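Local coordinates for UPF0249 protein EF_3048 (Enterococcus faecalis, PDB 2I5I), which probably catalyses the magnesium-dependent deacetylation of acetylated carbohydrates, a step in the breakdown of oligosaccharides, at residues L39-Y44 / L67-A72; P74-E79 / W110-I115; K139-A144 / L153-A158; D166-E169 / R175-D178; Q196-V201 / F209-H214. All coordinates share one frame; numbering follows the deposited sequence.

Interaction 1. Residues L39-Y44 / L67-A72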
# COMPACT_ATOMS: atom_id res chain seq x y z
N LEU A 39 16.25 -17.16 -5.32
CA LEU A 39 16.24 -18.18 -6.36
C LEU A 39 15.13 -17.99 -7.38
O LEU A 39 13.98 -18.40 -7.16
CB LEU A 39 16.11 -19.55 -5.71
CG LEU A 39 17.18 -20.00 -4.72
CD1 LEU A 39 16.58 -20.94 -3.69
CD2 LEU A 39 18.34 -20.68 -5.47
N PRO A 40 15.40 -17.45 -8.56
CA PRO A 40 14.39 -17.43 -9.62
C PRO A 40 13.94 -18.80 -10.12
O PRO A 40 12.89 -18.94 -10.76
CB PRO A 40 15.08 -16.71 -10.80
CG PRO A 40 16.50 -16.56 -10.40
CD PRO A 40 16.67 -16.83 -8.96
N THR A 41 14.72 -19.84 -9.84
CA THR A 41 14.42 -21.20 -10.25
C THR A 41 13.34 -21.80 -9.36
O THR A 41 12.80 -22.87 -9.63
CB THR A 41 15.68 -22.09 -10.20
OG1 THR A 41 16.48 -21.75 -9.06
CG2 THR A 41 16.49 -21.83 -11.46
N SER A 42 13.04 -21.08 -8.28
CA SER A 42 11.99 -21.53 -7.36
C SER A 42 10.60 -21.05 -7.74
O SER A 42 10.35 -19.91 -8.10
CB SER A 42 12.32 -21.00 -5.95
OG SER A 42 11.47 -21.63 -5.00
N PRO A 43 9.60 -21.92 -7.67
CA PRO A 43 8.27 -21.45 -8.12
C PRO A 43 7.72 -20.33 -7.23
O PRO A 43 6.86 -19.55 -7.65
CB PRO A 43 7.42 -22.70 -8.04
CG PRO A 43 8.14 -23.65 -7.17
CD PRO A 43 9.61 -23.30 -7.22
N TYR A 44 8.20 -20.23 -6.01
CA TYR A 44 7.82 -19.21 -5.04
C TYR A 44 8.56 -17.90 -5.23
O TYR A 44 8.39 -16.97 -4.43
CB TYR A 44 8.12 -19.72 -3.62
CG TYR A 44 7.49 -21.06 -3.36
CD1 TYR A 44 6.10 -21.12 -3.16
CD2 TYR A 44 8.21 -22.24 -3.32
CE1 TYR A 44 5.48 -22.32 -2.93
CE2 TYR A 44 7.57 -23.44 -3.08
CZ TYR A 44 6.22 -23.47 -2.89
OH TYR A 44 5.56 -24.66 -2.66
N LEU A 67 23.01 -24.48 -9.98
CA LEU A 67 23.15 -25.63 -10.84
C LEU A 67 22.75 -26.91 -10.12
O LEU A 67 22.81 -27.99 -10.71
CB LEU A 67 24.60 -25.78 -11.31
CG LEU A 67 25.10 -24.71 -12.29
CD1 LEU A 67 26.58 -24.90 -12.60
CD2 LEU A 67 24.29 -24.71 -13.57
N THR A 68 22.34 -26.81 -8.85
CA THR A 68 22.24 -28.01 -8.02
C THR A 68 21.02 -27.99 -7.10
O THR A 68 20.94 -28.77 -6.16
CB THR A 68 23.50 -28.14 -7.12
OG1 THR A 68 23.55 -27.01 -6.25
CG2 THR A 68 24.80 -28.10 -7.91
N LEU A 69 20.07 -27.09 -7.34
CA LEU A 69 18.92 -26.96 -6.44
C LEU A 69 18.11 -28.26 -6.48
O LEU A 69 17.58 -28.68 -7.51
CB LEU A 69 18.06 -25.76 -6.77
CG LEU A 69 16.85 -25.42 -5.90
CD1 LEU A 69 17.27 -24.95 -4.52
CD2 LEU A 69 16.01 -24.34 -6.56
N ASN A 70 18.03 -28.87 -5.31
CA ASN A 70 17.28 -30.10 -5.13
C ASN A 70 15.84 -29.89 -5.60
O ASN A 70 15.20 -28.92 -5.24
CB ASN A 70 17.37 -30.54 -3.67
CG ASN A 70 16.71 -31.87 -3.38
OD1 ASN A 70 15.86 -31.87 -2.49
ND2 ASN A 70 17.03 -32.96 -4.06
N GLN A 71 15.39 -30.80 -6.44
CA GLN A 71 14.03 -30.99 -6.90
C GLN A 71 13.54 -29.86 -7.79
O GLN A 71 12.35 -29.60 -7.95
CB GLN A 71 13.10 -31.16 -5.69
CG GLN A 71 13.34 -32.52 -5.00
CD GLN A 71 12.56 -32.56 -3.69
OE1 GLN A 71 13.17 -32.73 -2.62
NE2 GLN A 71 11.27 -32.34 -3.80
N ALA A 72 14.50 -29.17 -8.41
CA ALA A 72 14.14 -28.12 -9.34
C ALA A 72 14.79 -28.38 -10.70
O ALA A 72 15.71 -29.18 -10.82
CB ALA A 72 14.56 -26.77 -8.80
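Leu-39 and Leu-69 meet tip to tip between two loops of a (beta/alpha)-barrel-like fold. The loops leave the C-terminal ends of the parallel strands 35-38 and 60-65. Leu-39 to Ser-42 is a type I beta turn, closed by Ser-42 N bonding to Leu-39 O at 3.1 Å. Leu-69 to Ala-72 is a type II turn, closed by Ala-72 N bonding to Leu-69 O at 3.2 Å. No hydrogen bond joins the two segments; the meeting is mainly one of side chains, with Thr-41 O near Ala-72 CB. The two methyls of Leu-69 have separate partners. Its CD1 faces Leu-39 CD1 at 4.2 Å, while its CD2 meets the hydroxyl OG1 of Thr-41. Thr-41 and Leu-69 run past each other in opposite directions. Tyr-16 lies against both leucines. The site borders the predicted magnesium centre: the side chains of Leu-69 and His-130 are about 4 Å apart. Leu-39 packs on His-64, which may also belong to the metal site. The leucine pair is probably part of the apolar surround of the metal pocket. On Thr-41 the hydroxyl sits between the backbone N and the carbonyl carbon (chi1 38°), and this brings OG1 to 3.6 Å from Leu-69 CD2.

Interaction 2. Residues P74-E79 / W110-I115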
# COMPACT_ATOMS: atom_id res chain seq x y z
N PRO A 74 16.22 -26.40 -14.44
CA PRO A 74 16.69 -25.11 -14.96
C PRO A 74 15.56 -24.32 -15.60
O PRO A 74 14.51 -24.84 -15.97
CB PRO A 74 17.71 -25.48 -16.02
CG PRO A 74 17.75 -26.96 -16.10
CD PRO A 74 16.82 -27.55 -15.10
N ILE A 75 15.82 -23.03 -15.77
CA ILE A 75 14.95 -22.12 -16.51
C ILE A 75 14.79 -22.53 -17.97
O ILE A 75 13.72 -22.57 -18.57
CB ILE A 75 15.51 -20.69 -16.43
CG1 ILE A 75 15.64 -20.13 -15.00
CG2 ILE A 75 14.70 -19.74 -17.27
CD1 ILE A 75 14.26 -20.11 -14.34
N LEU A 76 15.92 -22.86 -18.63
CA LEU A 76 15.91 -23.22 -20.03
C LEU A 76 15.47 -24.67 -20.23
O LEU A 76 15.74 -25.51 -19.38
CB LEU A 76 17.30 -23.00 -20.65
CG LEU A 76 17.79 -21.55 -20.66
CD1 LEU A 76 19.23 -21.46 -21.15
CD2 LEU A 76 16.87 -20.69 -21.52
N PRO A 77 14.79 -24.94 -21.33
CA PRO A 77 14.33 -26.33 -21.56
C PRO A 77 15.55 -27.25 -21.63
O PRO A 77 16.66 -26.85 -22.00
CB PRO A 77 13.59 -26.26 -22.88
CG PRO A 77 13.39 -24.82 -23.21
CD PRO A 77 14.38 -24.04 -22.41
N ARG A 78 15.32 -28.47 -21.22
CA ARG A 78 16.36 -29.48 -21.08
C ARG A 78 17.14 -29.65 -22.38
O ARG A 78 18.35 -29.86 -22.38
CB ARG A 78 15.78 -30.83 -20.67
CG ARG A 78 14.59 -31.35 -21.44
CD ARG A 78 14.01 -32.63 -20.84
NE ARG A 78 15.02 -33.66 -20.61
CZ ARG A 78 14.85 -34.72 -19.83
NH1 ARG A 78 13.69 -34.91 -19.20
NH2 ARG A 78 15.82 -35.60 -19.67
N GLU A 79 16.45 -29.57 -23.51
CA GLU A 79 17.08 -29.74 -24.81
C GLU A 79 18.18 -28.72 -25.04
O GLU A 79 19.15 -28.93 -25.77
CB GLU A 79 16.01 -29.62 -25.90
CG GLU A 79 14.98 -30.73 -25.94
CD GLU A 79 13.89 -30.60 -24.89
OE1 GLU A 79 13.72 -29.49 -24.35
OE2 GLU A 79 13.22 -31.62 -24.61
N TRP A 110 22.60 -19.58 -16.50
CA TRP A 110 22.70 -18.51 -15.49
C TRP A 110 22.23 -17.19 -16.05
O TRP A 110 21.59 -16.37 -15.37
CB TRP A 110 24.12 -18.48 -14.94
CG TRP A 110 24.39 -19.56 -13.92
CD1 TRP A 110 23.52 -20.48 -13.40
CD2 TRP A 110 25.66 -19.80 -13.30
NE1 TRP A 110 24.19 -21.28 -12.50
CE2 TRP A 110 25.50 -20.89 -12.41
CE3 TRP A 110 26.91 -19.21 -13.41
CZ2 TRP A 110 26.56 -21.37 -11.64
CZ3 TRP A 110 27.96 -19.69 -12.65
CH2 TRP A 110 27.79 -20.77 -11.77
N ASP A 111 22.52 -16.93 -17.33
CA ASP A 111 22.01 -15.72 -17.96
C ASP A 111 20.49 -15.73 -17.90
O ASP A 111 19.83 -14.75 -17.57
CB ASP A 111 22.52 -15.66 -19.39
CG ASP A 111 21.99 -14.53 -20.24
OD1 ASP A 111 22.38 -13.35 -20.02
OD2 ASP A 111 21.19 -14.79 -21.15
N ALA A 112 19.90 -16.87 -18.22
CA ALA A 112 18.46 -17.06 -18.13
C ALA A 112 17.95 -16.82 -16.71
O ALA A 112 16.87 -16.26 -16.52
CB ALA A 112 18.13 -18.47 -18.59
N GLN A 113 18.73 -17.23 -15.71
CA GLN A 113 18.29 -17.05 -14.32
C GLN A 113 18.27 -15.59 -13.94
O GLN A 113 17.49 -15.10 -13.14
CB GLN A 113 19.20 -17.84 -13.36
CG GLN A 113 18.81 -19.33 -13.36
CD GLN A 113 19.76 -20.19 -12.55
OE1 GLN A 113 20.33 -19.81 -11.52
NE2 GLN A 113 19.94 -21.43 -13.01
N ILE A 114 19.18 -14.84 -14.56
CA ILE A 114 19.25 -13.41 -14.24
C ILE A 114 18.09 -12.70 -14.89
O ILE A 114 17.43 -11.88 -14.25
CB ILE A 114 20.59 -12.80 -14.68
CG1 ILE A 114 21.75 -13.29 -13.82
CG2 ILE A 114 20.50 -11.28 -14.72
CD1 ILE A 114 23.13 -12.98 -14.38
N ILE A 115 17.81 -13.05 -16.15
CA ILE A 115 16.66 -12.46 -16.83
C ILE A 115 15.36 -12.79 -16.10
O ILE A 115 14.46 -11.96 -16.01
CB ILE A 115 16.60 -12.93 -18.28
CG1 ILE A 115 17.71 -12.22 -19.10
CG2 ILE A 115 15.26 -12.75 -18.93
CD1 ILE A 115 18.64 -13.28 -19.63
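Ala-112 is the centre of this contact: its CB points from helix 103-117 at the side chains of Ile-75 and Leu-76. The apolar contacts come first. Leu-76 straddles the methyl with the end of its side chain, CG standing 3.7 Å from Ala-112 CB and CD2 3.9 Å from the same atom. Ile-75 adds its CG2 branch, 3.9 Å from Ala-112 CB. Its other branch turns to the next residue of the helix, and CG1 of Ile-75 comes within 3.7 Å of Gln-113 CG. That pair crosses at a slant. The two Ile-75 branches divide the work because CG2 is anti to the backbone N, while CG1 lies beside it (chi1 -60°).

The polar contacts run through Glu-109, one turn before Gln-113 on the helix. Glu-109 accepts hydrogen bonds from the backbone N of both Ile-75 and Leu-76, which ties the loop to the helix. It also takes Gln-113 NE2. Gln-113 OE1 accepts from Thr-66 N, so both ends of the amide are held. NE2 lies at the edge of the Trp-110 ring.

Leu-254 of a third subunit packs on Ile-75 and Ala-112, so this face is part of a subunit interface. Within the chain, helix 103-117 rests on Leu-65 of strand 60-65 through Trp-110, Gln-113 and Ile-114, and on helix 138-151 through Trp-110, Asp-111, Ile-114 and Ile-115.

Interaction 3. Residues K139-A144 / L153-A158; sequences KLLGVA and LPLRNA
Leu-141 and Leu-155 meet through matching first torsions: each places CG anti to its own backbone nitrogen, at chi1 -175° and 172°. Leu-141 starts out obliquely to the other segment, and this torsion brings the end of its side chain closer. Leu-155 already points across. The contact belongs to the (beta/alpha)-barrel-like fold. Helix 138-151 follows strand 127-129, and the chain returns through 153-158 to run alongside that strand. Pro-154 and Arg-156 both form backbone hydrogen bonds with Ile-127, so the returning segment lies at the sheet although it is not a regular strand.

The contact is wholly apolar and buried. Leu-141 and Ala-144 are three residues apart and present one face of the helix. Leu-141 CD1 touches two partners. It lies 4.0 Å from Ala-158 CB and 4.2 Å from Leu-155 CD2. The methyl of Ala-158 thus packs beside one end of the patch, and Ala-144 takes the other. Tyr-167 also packs on Leu-141, and Val-174 on Leu-155.

Arg-156, between the two touching residues of its segment, reaches elsewhere and forms a salt bridge with Asp-12. No hydrogen bond joins segments 139-144 and 153-158; they meet through side chains. At the Leu-155 end CD2 does double duty, meeting Leu-141 and also sitting 3.9 Å from Ala-144 CB.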
# COMPACT_ATOMS: atom_id res chain seq x y z
N LYS A 139 36.77 -22.28 -13.55
CA LYS A 139 36.03 -22.27 -14.79
C LYS A 139 34.59 -21.83 -14.56
O LYS A 139 34.03 -21.04 -15.31
CB LYS A 139 35.97 -23.66 -15.43
CG LYS A 139 37.28 -24.21 -15.97
CD LYS A 139 37.36 -25.70 -15.72
N LEU A 140 33.99 -22.41 -13.52
CA LEU A 140 32.65 -21.99 -13.10
C LEU A 140 32.68 -20.53 -12.65
O LEU A 140 31.89 -19.71 -13.12
CB LEU A 140 32.12 -22.94 -12.03
CG LEU A 140 31.62 -24.30 -12.55
CD1 LEU A 140 31.35 -25.30 -11.44
CD2 LEU A 140 30.36 -24.12 -13.38
N LEU A 141 33.57 -20.18 -11.74
CA LEU A 141 33.85 -18.80 -11.40
C LEU A 141 33.95 -17.87 -12.59
O LEU A 141 33.40 -16.77 -12.66
CB LEU A 141 35.21 -18.71 -10.67
CG LEU A 141 35.59 -17.33 -10.14
CD1 LEU A 141 34.44 -16.70 -9.37
CD2 LEU A 141 36.84 -17.42 -9.26
N GLY A 142 34.74 -18.32 -13.58
CA GLY A 142 34.91 -17.57 -14.81
C GLY A 142 33.58 -17.24 -15.48
O GLY A 142 33.44 -16.17 -16.05
N VAL A 143 32.62 -18.16 -15.39
CA VAL A 143 31.33 -17.96 -16.02
C VAL A 143 30.52 -16.93 -15.22
O VAL A 143 29.86 -16.12 -15.88
CB VAL A 143 30.54 -19.27 -16.11
CG1 VAL A 143 29.10 -19.01 -16.57
CG2 VAL A 143 31.20 -20.24 -17.10
N ALA A 144 30.62 -17.03 -13.90
CA ALA A 144 29.99 -16.04 -13.04
C ALA A 144 30.56 -14.65 -13.31
O ALA A 144 29.80 -13.68 -13.39
CB ALA A 144 30.12 -16.39 -11.57
N LEU A 153 27.21 -6.13 -12.32
CA LEU A 153 26.86 -6.44 -10.95
C LEU A 153 28.05 -6.98 -10.18
O LEU A 153 28.83 -7.74 -10.77
CB LEU A 153 25.78 -7.54 -10.91
CG LEU A 153 24.48 -7.14 -11.60
CD1 LEU A 153 23.62 -8.38 -11.83
CD2 LEU A 153 23.76 -6.08 -10.78
N PRO A 154 28.18 -6.57 -8.92
CA PRO A 154 29.22 -7.13 -8.06
C PRO A 154 28.85 -8.59 -7.76
O PRO A 154 27.68 -8.97 -7.86
CB PRO A 154 29.18 -6.29 -6.80
CG PRO A 154 27.80 -5.72 -6.80
CD PRO A 154 27.38 -5.55 -8.23
N LEU A 155 29.86 -9.36 -7.40
CA LEU A 155 29.76 -10.79 -7.24
C LEU A 155 30.33 -11.24 -5.91
O LEU A 155 31.40 -10.76 -5.51
CB LEU A 155 30.54 -11.47 -8.38
CG LEU A 155 30.71 -12.97 -8.30
CD1 LEU A 155 29.35 -13.66 -8.46
CD2 LEU A 155 31.66 -13.51 -9.36
N ARG A 156 29.66 -12.16 -5.23
CA ARG A 156 30.11 -12.67 -3.96
C ARG A 156 31.55 -13.21 -4.08
O ARG A 156 31.84 -13.90 -5.07
CB ARG A 156 29.21 -13.82 -3.48
CG ARG A 156 29.77 -14.53 -2.26
CD ARG A 156 28.82 -15.63 -1.82
NE ARG A 156 27.82 -15.08 -0.89
CZ ARG A 156 26.84 -15.81 -0.36
NH1 ARG A 156 26.73 -17.09 -0.67
NH2 ARG A 156 25.95 -15.29 0.48
N ASN A 157 32.37 -12.91 -3.09
CA ASN A 157 33.73 -13.47 -3.03
C ASN A 157 33.63 -14.98 -2.95
O ASN A 157 33.09 -15.55 -1.99
CB ASN A 157 34.46 -12.85 -1.87
CG ASN A 157 35.83 -13.39 -1.54
OD1 ASN A 157 36.13 -14.56 -1.79
ND2 ASN A 157 36.62 -12.50 -0.97
N ALA A 158 34.17 -15.66 -3.95
CA ALA A 158 34.09 -17.11 -4.02
C ALA A 158 35.07 -17.90 -3.18
O ALA A 158 34.95 -19.14 -3.13
CB ALA A 158 34.29 -17.49 -5.50

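Interaction 4. Residues D166-E169 / R175-D178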
# COMPACT_ATOMS: atom_id res chain seq x y z
N ASP A 166 43.54 -17.42 -4.56
CA ASP A 166 43.93 -16.85 -5.85
C ASP A 166 42.73 -16.64 -6.76
O ASP A 166 42.83 -16.08 -7.86
CB ASP A 166 45.00 -17.72 -6.48
CG ASP A 166 44.55 -19.03 -7.09
OD1 ASP A 166 43.57 -19.64 -6.61
OD2 ASP A 166 45.21 -19.45 -8.06
N TYR A 167 41.56 -17.07 -6.32
CA TYR A 167 40.35 -16.82 -7.12
C TYR A 167 40.15 -15.32 -7.35
O TYR A 167 39.75 -14.85 -8.40
CB TYR A 167 39.13 -17.40 -6.43
CG TYR A 167 38.83 -18.86 -6.60
CD1 TYR A 167 39.54 -19.71 -7.44
CD2 TYR A 167 37.78 -19.44 -5.88
CE1 TYR A 167 39.23 -21.05 -7.57
CE2 TYR A 167 37.46 -20.77 -6.00
CZ TYR A 167 38.18 -21.58 -6.85
OH TYR A 167 37.87 -22.92 -6.99
N LEU A 168 40.44 -14.57 -6.28
CA LEU A 168 40.13 -13.15 -6.30
C LEU A 168 40.98 -12.38 -7.28
O LEU A 168 40.61 -11.31 -7.76
CB LEU A 168 40.26 -12.57 -4.88
CG LEU A 168 38.85 -12.37 -4.26
CD1 LEU A 168 38.36 -13.71 -3.75
CD2 LEU A 168 38.86 -11.31 -3.17
N GLU A 169 42.13 -12.95 -7.65
CA GLU A 169 42.91 -12.18 -8.65
C GLU A 169 42.18 -12.12 -9.98
O GLU A 169 42.53 -11.34 -10.87
CB GLU A 169 44.32 -12.71 -8.80
CG GLU A 169 44.62 -14.19 -8.87
CD GLU A 169 46.05 -14.46 -8.46
OE1 GLU A 169 46.47 -13.93 -7.41
OE2 GLU A 169 46.75 -15.20 -9.18
N ARG A 175 33.48 -6.06 -8.73
CA ARG A 175 33.59 -5.75 -7.32
C ARG A 175 33.11 -6.87 -6.40
O ARG A 175 32.19 -7.61 -6.78
CB ARG A 175 32.78 -4.47 -7.08
CG ARG A 175 33.46 -3.26 -7.72
CD ARG A 175 32.89 -1.93 -7.30
NE ARG A 175 33.39 -1.46 -6.01
CZ ARG A 175 32.89 -0.43 -5.35
NH1 ARG A 175 31.86 0.24 -5.84
NH2 ARG A 175 33.44 -0.12 -4.19
N THR A 176 33.72 -6.99 -5.22
CA THR A 176 33.42 -8.12 -4.35
C THR A 176 33.87 -7.79 -2.94
O THR A 176 34.79 -6.97 -2.75
CB THR A 176 34.12 -9.40 -4.85
OG1 THR A 176 33.78 -10.55 -4.08
CG2 THR A 176 35.64 -9.24 -4.71
N PRO A 177 33.23 -8.36 -1.92
CA PRO A 177 33.76 -8.19 -0.56
C PRO A 177 35.19 -8.70 -0.46
O PRO A 177 35.61 -9.65 -1.13
CB PRO A 177 32.83 -9.05 0.28
CG PRO A 177 31.57 -9.17 -0.51
CD PRO A 177 31.97 -9.13 -1.96
N ASP A 178 35.95 -8.03 0.41
CA ASP A 178 37.34 -8.43 0.63
C ASP A 178 37.44 -9.78 1.30
O ASP A 178 38.41 -10.51 1.10
CB ASP A 178 38.03 -7.34 1.46
CG ASP A 178 37.97 -6.02 0.70
OD1 ASP A 178 38.18 -6.06 -0.54
OD2 ASP A 178 37.70 -4.97 1.31
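Leu-168 touches Thr-176 by one methyl against another: its CD2 lies 4.1 Å from Thr-176 CG2, and the two side chains cross at an angle. The same CD2 also faces two backbone carbonyls. Pro-177 O is 4.2 Å from it, and Asp-178 O is 4.4 Å from it. A single methyl thus makes every close contact from the 166-169 side. The patch is small, 93 Å² in all, and Leu-168 is only partly buried.

The next shell fixes the receiving segment. The hydroxyl of Thr-176 is turned anti to the backbone nitrogen (chi1 -175°) and hydrogen-bonds Leu-155 O. That bond would hold the rotation of the side chain, and so the place of CG2. Pro-177 O accepts a hydrogen bond from Asn-157 ND2, and the Asn-157 side chain also packs against Leu-168. The Asp-178 side chain leaves its backbone away from the 166-169 segment; its OD2 accepts from the backbone N of Glu-207 and of Val-208. On the other side of the contact, Tyr-167 OH bonds Gly-135 O, and Asp-166 forms a salt bridge with Lys-138.

Both segments belong to the long connection between helix 138-151 and strand 179-181. Tyr-167 rests on that helix through Lys-138 and Leu-141. Residues 175-178 lead into strand 179-181, and Asp-178 shares backbone hydrogen bonding with Val-208 at the start of strand 208-213.

Interaction 5. Residues Q196-V201 / F209-H214; sequences QLLDMV and FEINCH
Val-201 lies over one face of the Phe-209 ring. Its CG1 is the main bump, 3.6 Å from the ring centroid and 16° off the ring normal, a CH-pi contact over the face. The nearest ring atom is CD1 of Phe-209, 3.5 Å from Val-201 CG1. The second methyl fits beside the first: Val-201 CG2 lies 3.7 Å from Phe-209 CG, above the rim on the CG-CD2 side. The first torsion of Val-201, 169°, turns both methyls to the ring, CG1 over it and CG2 at its rim. The two side chains come from opposite directions, the valine from the helix and the ring from the strand.

A second bump lies further along the strand. Ile-211 CD1 enters the hollow between Leu-197 and Leu-198. It is 4.1 Å from Leu-197 CB and 4.5 Å from Leu-198 CD2. Leu-197 and Ile-211 also meet obliquely, with CD1 of the leucine near CG1 of the isoleucine. All five touching residues are buried, and no hydrogen bond crosses the contact.

The helix segment and the strand run nearly antiparallel, at 168° with axes 10.3 Å apart. They are the last two elements of the beta-alpha-beta unit 179-181, 191-203, 208-213. Leu-181 of strand 179-181 packs on Val-201 and Ile-211, and Leu-7 of strand 6-11 on Leu-198, Phe-209 and Ile-211.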
# COMPACT_ATOMS: atom_id res chain seq x y z
N GLN A 196 32.95 -13.91 17.26
CA GLN A 196 34.20 -14.34 16.66
C GLN A 196 34.39 -13.76 15.26
O GLN A 196 35.41 -13.19 14.91
CB GLN A 196 34.25 -15.86 16.53
CG GLN A 196 34.85 -16.64 17.69
CD GLN A 196 34.50 -18.12 17.55
OE1 GLN A 196 34.85 -18.72 16.54
NE2 GLN A 196 33.81 -18.68 18.54
N LEU A 197 33.35 -13.93 14.44
CA LEU A 197 33.45 -13.39 13.09
C LEU A 197 33.54 -11.87 13.15
O LEU A 197 34.20 -11.25 12.32
CB LEU A 197 32.24 -13.82 12.26
CG LEU A 197 32.14 -15.30 11.93
CD1 LEU A 197 30.82 -15.61 11.24
CD2 LEU A 197 33.31 -15.76 11.06
N LEU A 198 32.86 -11.27 14.13
CA LEU A 198 32.89 -9.81 14.18
C LEU A 198 34.30 -9.35 14.56
O LEU A 198 34.86 -8.41 14.01
CB LEU A 198 31.84 -9.27 15.16
CG LEU A 198 30.38 -9.50 14.79
CD1 LEU A 198 29.46 -9.01 15.90
CD2 LEU A 198 30.05 -8.80 13.47
N ASP A 199 34.90 -10.03 15.52
CA ASP A 199 36.26 -9.65 15.89
C ASP A 199 37.20 -9.80 14.70
O ASP A 199 38.09 -8.98 14.47
CB ASP A 199 36.74 -10.51 17.06
CG ASP A 199 35.99 -10.24 18.35
OD1 ASP A 199 35.56 -9.08 18.54
OD2 ASP A 199 35.86 -11.19 19.15
N MSE A 200 36.97 -10.86 13.93
CA MSE A 200 37.76 -11.08 12.71
C MSE A 200 37.62 -9.83 11.84
O MSE A 200 38.60 -9.29 11.34
CB MSE A 200 37.37 -12.34 11.95
CG MSE A 200 37.90 -13.66 12.50
SE MSE A 200 37.25 -15.09 11.59
CE MSE A 200 38.43 -16.35 12.05
N VAL A 201 36.39 -9.33 11.70
CA VAL A 201 36.26 -8.16 10.83
C VAL A 201 37.04 -6.98 11.39
O VAL A 201 37.68 -6.20 10.69
CB VAL A 201 34.79 -7.75 10.62
CG1 VAL A 201 34.70 -6.39 9.95
CG2 VAL A 201 34.09 -8.82 9.79
N PHE A 209 33.14 -6.76 4.11
CA PHE A 209 33.05 -8.12 4.56
C PHE A 209 31.62 -8.66 4.38
O PHE A 209 30.68 -7.88 4.51
CB PHE A 209 33.43 -8.26 6.03
CG PHE A 209 34.79 -7.67 6.37
CD1 PHE A 209 34.96 -6.30 6.44
CD2 PHE A 209 35.86 -8.50 6.61
CE1 PHE A 209 36.20 -5.76 6.74
CE2 PHE A 209 37.10 -7.98 6.91
CZ PHE A 209 37.27 -6.61 6.97
N GLU A 210 31.52 -9.95 4.08
CA GLU A 210 30.22 -10.60 3.96
C GLU A 210 30.17 -11.80 4.90
O GLU A 210 31.01 -12.70 4.86
CB GLU A 210 29.89 -11.04 2.54
CG GLU A 210 28.51 -11.68 2.46
CD GLU A 210 28.06 -12.09 1.08
OE1 GLU A 210 28.82 -11.91 0.11
OE2 GLU A 210 26.93 -12.62 0.94
N ILE A 211 29.15 -11.79 5.76
CA ILE A 211 28.82 -13.02 6.47
C ILE A 211 27.54 -13.59 5.87
O ILE A 211 26.53 -12.90 5.82
CB ILE A 211 28.58 -12.75 7.97
CG1 ILE A 211 29.83 -12.42 8.78
CG2 ILE A 211 27.83 -13.94 8.57
CD1 ILE A 211 29.53 -11.64 10.05
N ASN A 212 27.54 -14.83 5.38
CA ASN A 212 26.28 -15.34 4.82
C ASN A 212 25.59 -16.18 5.91
O ASN A 212 26.16 -16.55 6.95
CB ASN A 212 26.46 -16.12 3.54
CG ASN A 212 27.03 -17.51 3.68
OD1 ASN A 212 27.91 -17.71 4.51
ND2 ASN A 212 26.55 -18.45 2.88
N CYS A 213 24.30 -16.43 5.66
CA CYS A 213 23.53 -17.17 6.65
C CYS A 213 22.27 -17.75 6.01
O CYS A 213 21.95 -17.38 4.89
CB CYS A 213 23.16 -16.28 7.84
SG CYS A 213 22.31 -14.74 7.41
N HIS A 214 21.58 -18.62 6.75
CA HIS A 214 20.40 -19.28 6.22
C HIS A 214 19.22 -19.26 7.20
O HIS A 214 18.68 -20.29 7.62
CB HIS A 214 20.77 -20.70 5.84
CG HIS A 214 21.86 -20.81 4.81
ND1 HIS A 214 23.20 -20.64 5.11
CD2 HIS A 214 21.80 -21.10 3.50
CE1 HIS A 214 23.91 -20.81 4.00
NE2 HIS A 214 23.08 -21.10 3.00

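Interactions 1, 2 and 3 form a touching group. The centres of interactions 1 and 2 are about 11 Å apart, and Thr-41 CG2 lies 3.8 Å from Gln-113 NE2. Trp-110, in the helix segment of interaction 2, packs on Val-143 of interaction 3, CE3 to CG1 3.9 Å. Interactions 3 and 4 have centres about 9 Å apart, with Leu-155 N probably hydrogen-bonded to Arg-175 O at 3.0 Å. Arg-156 NH2 meets Glu-210 OE2 at 2.9 Å, a salt bridge from interaction 3 to interaction 5. Interactions 1, 2 and 3 lie about 4 Å (Leu-69), 7 Å (Gln-113) and 12 Å (Leu-155) from the side chain of the predicted magnesium ligand His-130, measured between side chains.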